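Local coordinates for protein putative RNase YutE (Bacillus subtilis subsp. subtilis str. 168, PDB 1YLM) that is probably an RNase toxin of a putative type VII toxin-antitoxin system, probably neutralised by its cognate antitoxin, at residues Lys8-Gln19 and Leu44-Asp55. Numbering follows the deposited sequence.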
# COMPACT_ATOMS: atom_id res chain seq x y z
N LYS A 8 -8.77 7.26 -17.41
CA LYS A 8 -8.18 6.60 -16.24
C LYS A 8 -6.79 6.09 -16.57
O LYS A 8 -5.84 6.31 -15.80
CB LYS A 8 -9.08 5.45 -15.77
CG LYS A 8 -8.60 4.77 -14.49
CD LYS A 8 -9.62 3.75 -14.00
CE LYS A 8 -9.16 3.08 -12.72
NZ LYS A 8 -8.05 2.11 -12.92
N ILE A 9 -6.65 5.41 -17.71
CA ILE A 9 -5.37 4.79 -18.09
C ILE A 9 -4.35 5.90 -18.27
O ILE A 9 -3.24 5.84 -17.72
CB ILE A 9 -5.48 3.93 -19.39
CG1 ILE A 9 -6.39 2.71 -19.16
CG2 ILE A 9 -4.08 3.50 -19.88
CD1 ILE A 9 -6.82 1.99 -20.44
N GLU A 10 -4.71 6.94 -19.01
CA GLU A 10 -3.71 7.93 -19.34
C GLU A 10 -3.26 8.91 -18.24
O GLU A 10 -2.05 9.12 -18.04
CB GLU A 10 -4.18 8.79 -20.55
CG GLU A 10 -4.36 8.05 -21.89
CD GLU A 10 -4.82 8.94 -23.06
OE1 GLU A 10 -5.35 10.05 -22.83
OE2 GLU A 10 -4.64 8.51 -24.23
N LYS A 11 -4.17 9.42 -17.42
CA LYS A 11 -3.95 9.62 -15.97
C LYS A 11 -3.02 8.77 -15.15
O LYS A 11 -2.08 9.31 -14.54
CB LYS A 11 -5.21 10.12 -15.23
CG LYS A 11 -5.76 11.42 -15.88
CD LYS A 11 -7.19 11.77 -15.42
CE LYS A 11 -7.96 12.70 -16.40
NZ LYS A 11 -9.43 12.81 -16.03
N THR A 12 -3.26 7.47 -15.12
CA THR A 12 -2.36 6.65 -14.33
C THR A 12 -0.98 6.47 -14.95
O THR A 12 0.01 6.36 -14.22
CB THR A 12 -3.03 5.36 -13.71
OG1 THR A 12 -2.45 4.15 -14.20
CG2 THR A 12 -4.52 5.40 -13.75
N LEU A 13 -0.89 6.49 -16.29
CA LEU A 13 0.42 6.49 -16.96
C LEU A 13 1.26 7.72 -16.63
O LEU A 13 2.46 7.62 -16.42
CB LEU A 13 0.25 6.34 -18.48
CG LEU A 13 -0.25 5.00 -19.04
CD1 LEU A 13 -0.22 5.04 -20.57
CD2 LEU A 13 0.56 3.84 -18.54
N GLY A 14 0.63 8.90 -16.61
CA GLY A 14 1.34 10.13 -16.22
C GLY A 14 1.86 10.07 -14.80
O GLY A 14 3.00 10.47 -14.53
N PHE A 15 1.01 9.60 -13.88
CA PHE A 15 1.37 9.43 -12.48
C PHE A 15 2.56 8.47 -12.36
O PHE A 15 3.54 8.77 -11.68
CB PHE A 15 0.17 8.84 -11.75
CG PHE A 15 0.35 8.71 -10.26
CD1 PHE A 15 0.09 9.80 -9.42
CD2 PHE A 15 0.71 7.48 -9.70
CE1 PHE A 15 0.22 9.66 -8.02
CE2 PHE A 15 0.85 7.34 -8.31
CZ PHE A 15 0.61 8.43 -7.48
N PHE A 16 2.43 7.31 -13.00
CA PHE A 16 3.51 6.33 -13.12
C PHE A 16 4.84 6.96 -13.55
O PHE A 16 5.88 6.75 -12.92
CB PHE A 16 3.08 5.24 -14.12
CG PHE A 16 4.13 4.19 -14.39
CD1 PHE A 16 4.19 3.03 -13.62
CD2 PHE A 16 5.01 4.33 -15.46
CE1 PHE A 16 5.15 2.03 -13.88
CE2 PHE A 16 5.97 3.35 -15.73
CZ PHE A 16 6.04 2.19 -14.94
N GLU A 17 4.82 7.72 -14.64
CA GLU A 17 6.03 8.33 -15.16
C GLU A 17 6.66 9.30 -14.14
O GLU A 17 7.89 9.33 -13.97
CB GLU A 17 5.72 9.00 -16.50
CG GLU A 17 5.62 7.95 -17.64
CD GLU A 17 5.26 8.55 -18.99
OE1 GLU A 17 4.43 9.48 -19.04
OE2 GLU A 17 5.79 8.06 -20.02
N HIS A 18 5.82 10.06 -13.45
CA HIS A 18 6.32 10.94 -12.39
C HIS A 18 7.06 10.14 -11.31
O HIS A 18 8.16 10.52 -10.90
CB HIS A 18 5.19 11.78 -11.78
CG HIS A 18 5.68 12.81 -10.80
ND1 HIS A 18 6.47 13.88 -11.17
CD2 HIS A 18 5.51 12.91 -9.46
CE1 HIS A 18 6.75 14.61 -10.10
NE2 HIS A 18 6.18 14.04 -9.05
N GLN A 19 6.47 9.03 -10.86
CA GLN A 19 7.11 8.23 -9.80
C GLN A 19 8.43 7.62 -10.30
O GLN A 19 9.43 7.57 -9.55
CB GLN A 19 6.21 7.13 -9.25
CG GLN A 19 4.74 7.49 -8.85
CD GLN A 19 4.55 8.88 -8.25
OE1 GLN A 19 3.77 9.68 -8.75
NE2 GLN A 19 5.24 9.15 -7.17
N LEU A 44 3.48 2.03 -5.75
CA LEU A 44 2.80 2.80 -6.81
C LEU A 44 3.08 2.31 -8.23
O LEU A 44 2.16 2.23 -9.04
CB LEU A 44 3.07 4.30 -6.67
CG LEU A 44 2.53 4.93 -5.37
CD1 LEU A 44 2.99 6.38 -5.25
CD2 LEU A 44 1.00 4.80 -5.25
N LEU A 45 4.35 2.00 -8.54
CA LEU A 45 4.72 1.48 -9.87
C LEU A 45 3.93 0.19 -10.17
O LEU A 45 3.31 0.06 -11.24
CB LEU A 45 6.23 1.21 -9.95
CG LEU A 45 7.18 2.42 -9.87
CD1 LEU A 45 8.64 1.97 -9.91
CD2 LEU A 45 6.87 3.44 -10.97
N ILE A 46 3.93 -0.73 -9.21
CA ILE A 46 3.21 -2.01 -9.33
C ILE A 46 1.70 -1.81 -9.54
O ILE A 46 1.11 -2.39 -10.47
CB ILE A 46 3.47 -2.93 -8.09
CG1 ILE A 46 4.94 -3.37 -8.05
CG2 ILE A 46 2.53 -4.15 -8.14
CD1 ILE A 46 5.40 -4.02 -6.72
N GLU A 47 1.09 -0.99 -8.69
CA GLU A 47 -0.36 -0.73 -8.75
C GLU A 47 -0.78 -0.10 -10.08
O GLU A 47 -1.81 -0.48 -10.65
CB GLU A 47 -0.85 0.14 -7.59
CG GLU A 47 -0.88 -0.52 -6.20
CD GLU A 47 -1.37 -1.97 -6.21
OE1 GLU A 47 -2.60 -2.25 -6.25
OE2 GLU A 47 -0.49 -2.83 -6.17
N CYS A 48 0.02 0.86 -10.56
CA CYS A 48 -0.22 1.50 -11.85
C CYS A 48 -0.18 0.47 -12.98
O CYS A 48 -1.02 0.52 -13.89
CB CYS A 48 0.83 2.56 -12.13
SG CYS A 48 0.65 4.12 -11.19
N ILE A 49 0.79 -0.45 -12.94
CA ILE A 49 0.88 -1.48 -13.98
C ILE A 49 -0.34 -2.40 -13.92
O ILE A 49 -0.96 -2.69 -14.95
CB ILE A 49 2.17 -2.30 -13.88
CG1 ILE A 49 3.39 -1.42 -14.20
CG2 ILE A 49 2.10 -3.54 -14.80
CD1 ILE A 49 4.73 -2.06 -13.73
N LEU A 50 -0.68 -2.87 -12.72
CA LEU A 50 -1.81 -3.80 -12.57
C LEU A 50 -3.14 -3.17 -12.95
O LEU A 50 -3.96 -3.80 -13.63
CB LEU A 50 -1.88 -4.33 -11.14
CG LEU A 50 -0.69 -5.20 -10.72
CD1 LEU A 50 -0.82 -5.62 -9.27
CD2 LEU A 50 -0.50 -6.43 -11.64
N ASP A 51 -3.34 -1.92 -12.50
CA ASP A 51 -4.59 -1.20 -12.75
C ASP A 51 -4.73 -0.91 -14.24
O ASP A 51 -5.81 -1.14 -14.82
CB ASP A 51 -4.63 0.12 -11.93
CG ASP A 51 -4.98 -0.12 -10.45
OD1 ASP A 51 -5.49 -1.21 -10.12
OD2 ASP A 51 -4.78 0.79 -9.63
N THR A 52 -3.65 -0.44 -14.86
CA THR A 52 -3.62 -0.21 -16.32
C THR A 52 -3.87 -1.51 -17.08
O THR A 52 -4.70 -1.56 -18.02
CB THR A 52 -2.30 0.46 -16.77
OG1 THR A 52 -2.22 1.76 -16.17
CG2 THR A 52 -2.30 0.63 -18.30
N GLY A 53 -3.17 -2.58 -16.69
CA GLY A 53 -3.39 -3.90 -17.29
C GLY A 53 -4.83 -4.37 -17.21
O GLY A 53 -5.41 -4.79 -18.23
N ASN A 54 -5.43 -4.30 -16.01
CA ASN A 54 -6.86 -4.61 -15.85
C ASN A 54 -7.74 -3.76 -16.75
O ASN A 54 -8.67 -4.28 -17.37
CB ASN A 54 -7.34 -4.45 -14.40
CG ASN A 54 -7.01 -5.64 -13.52
OD1 ASN A 54 -6.70 -5.47 -12.33
ND2 ASN A 54 -7.09 -6.85 -14.07
N ASP A 55 -7.49 -2.46 -16.80
CA ASP A 55 -8.31 -1.55 -17.64
C ASP A 55 -8.17 -1.91 -19.13
O ASP A 55 -9.16 -1.89 -19.88
CB ASP A 55 -7.93 -0.08 -17.38
CG ASP A 55 -8.34 0.39 -15.99
OD1 ASP A 55 -9.23 -0.25 -15.38
OD2 ASP A 55 -7.77 1.39 -15.51
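Lys8 and Asp55 form a salt bridge in this HepT-like helical bundle, where segments 8-19 and 44-55, on helices 6-23 and 32-59, run roughly antiparallel (156°), their axes 9.6 Å apart at closest approach. Lysine suits the partly exposed margin because its long chain, extended until it bends at chi4 (-72°), lies across the carboxylate before NZ meets the syn lone pair of Asp55 OD2 at 2.7 Å. Asp51, one turn back, adds negative charge nearby, but its OD2 is hydrogen-bonded to Tyr103 of the second subunit; its side chain lies near Arg96, probably an active-site residue.

Further in, the short side chains of Thr12, Cys48 and Thr52 come together. Thr52 OG1 donates its hydrogen to Cys48 O (2.9 Å), reaching that oxygen from the face opposite Thr52 N, which gives the hydroxyl of this buried threonine an acceptor within its own helix. Its methyl CG2 is left to pack on Ile9 CG2.

Toward the other end the contact becomes apolar. Phe16 has CG anti to the backbone N (chi1 177°), which carries its ring across to Leu45 CD2, Cys48 CB and Ile49 CG1, while Pro126 of helix 119-137 also packs on it. Phe15 CE2 and CZ rest against Leu44 CD1, beside Leu104 of the second subunit. Compact Cys48 fits between the two phenylalanines, its SG at the edge of the Phe15 ring, 3.7 Å from Phe15 CD2.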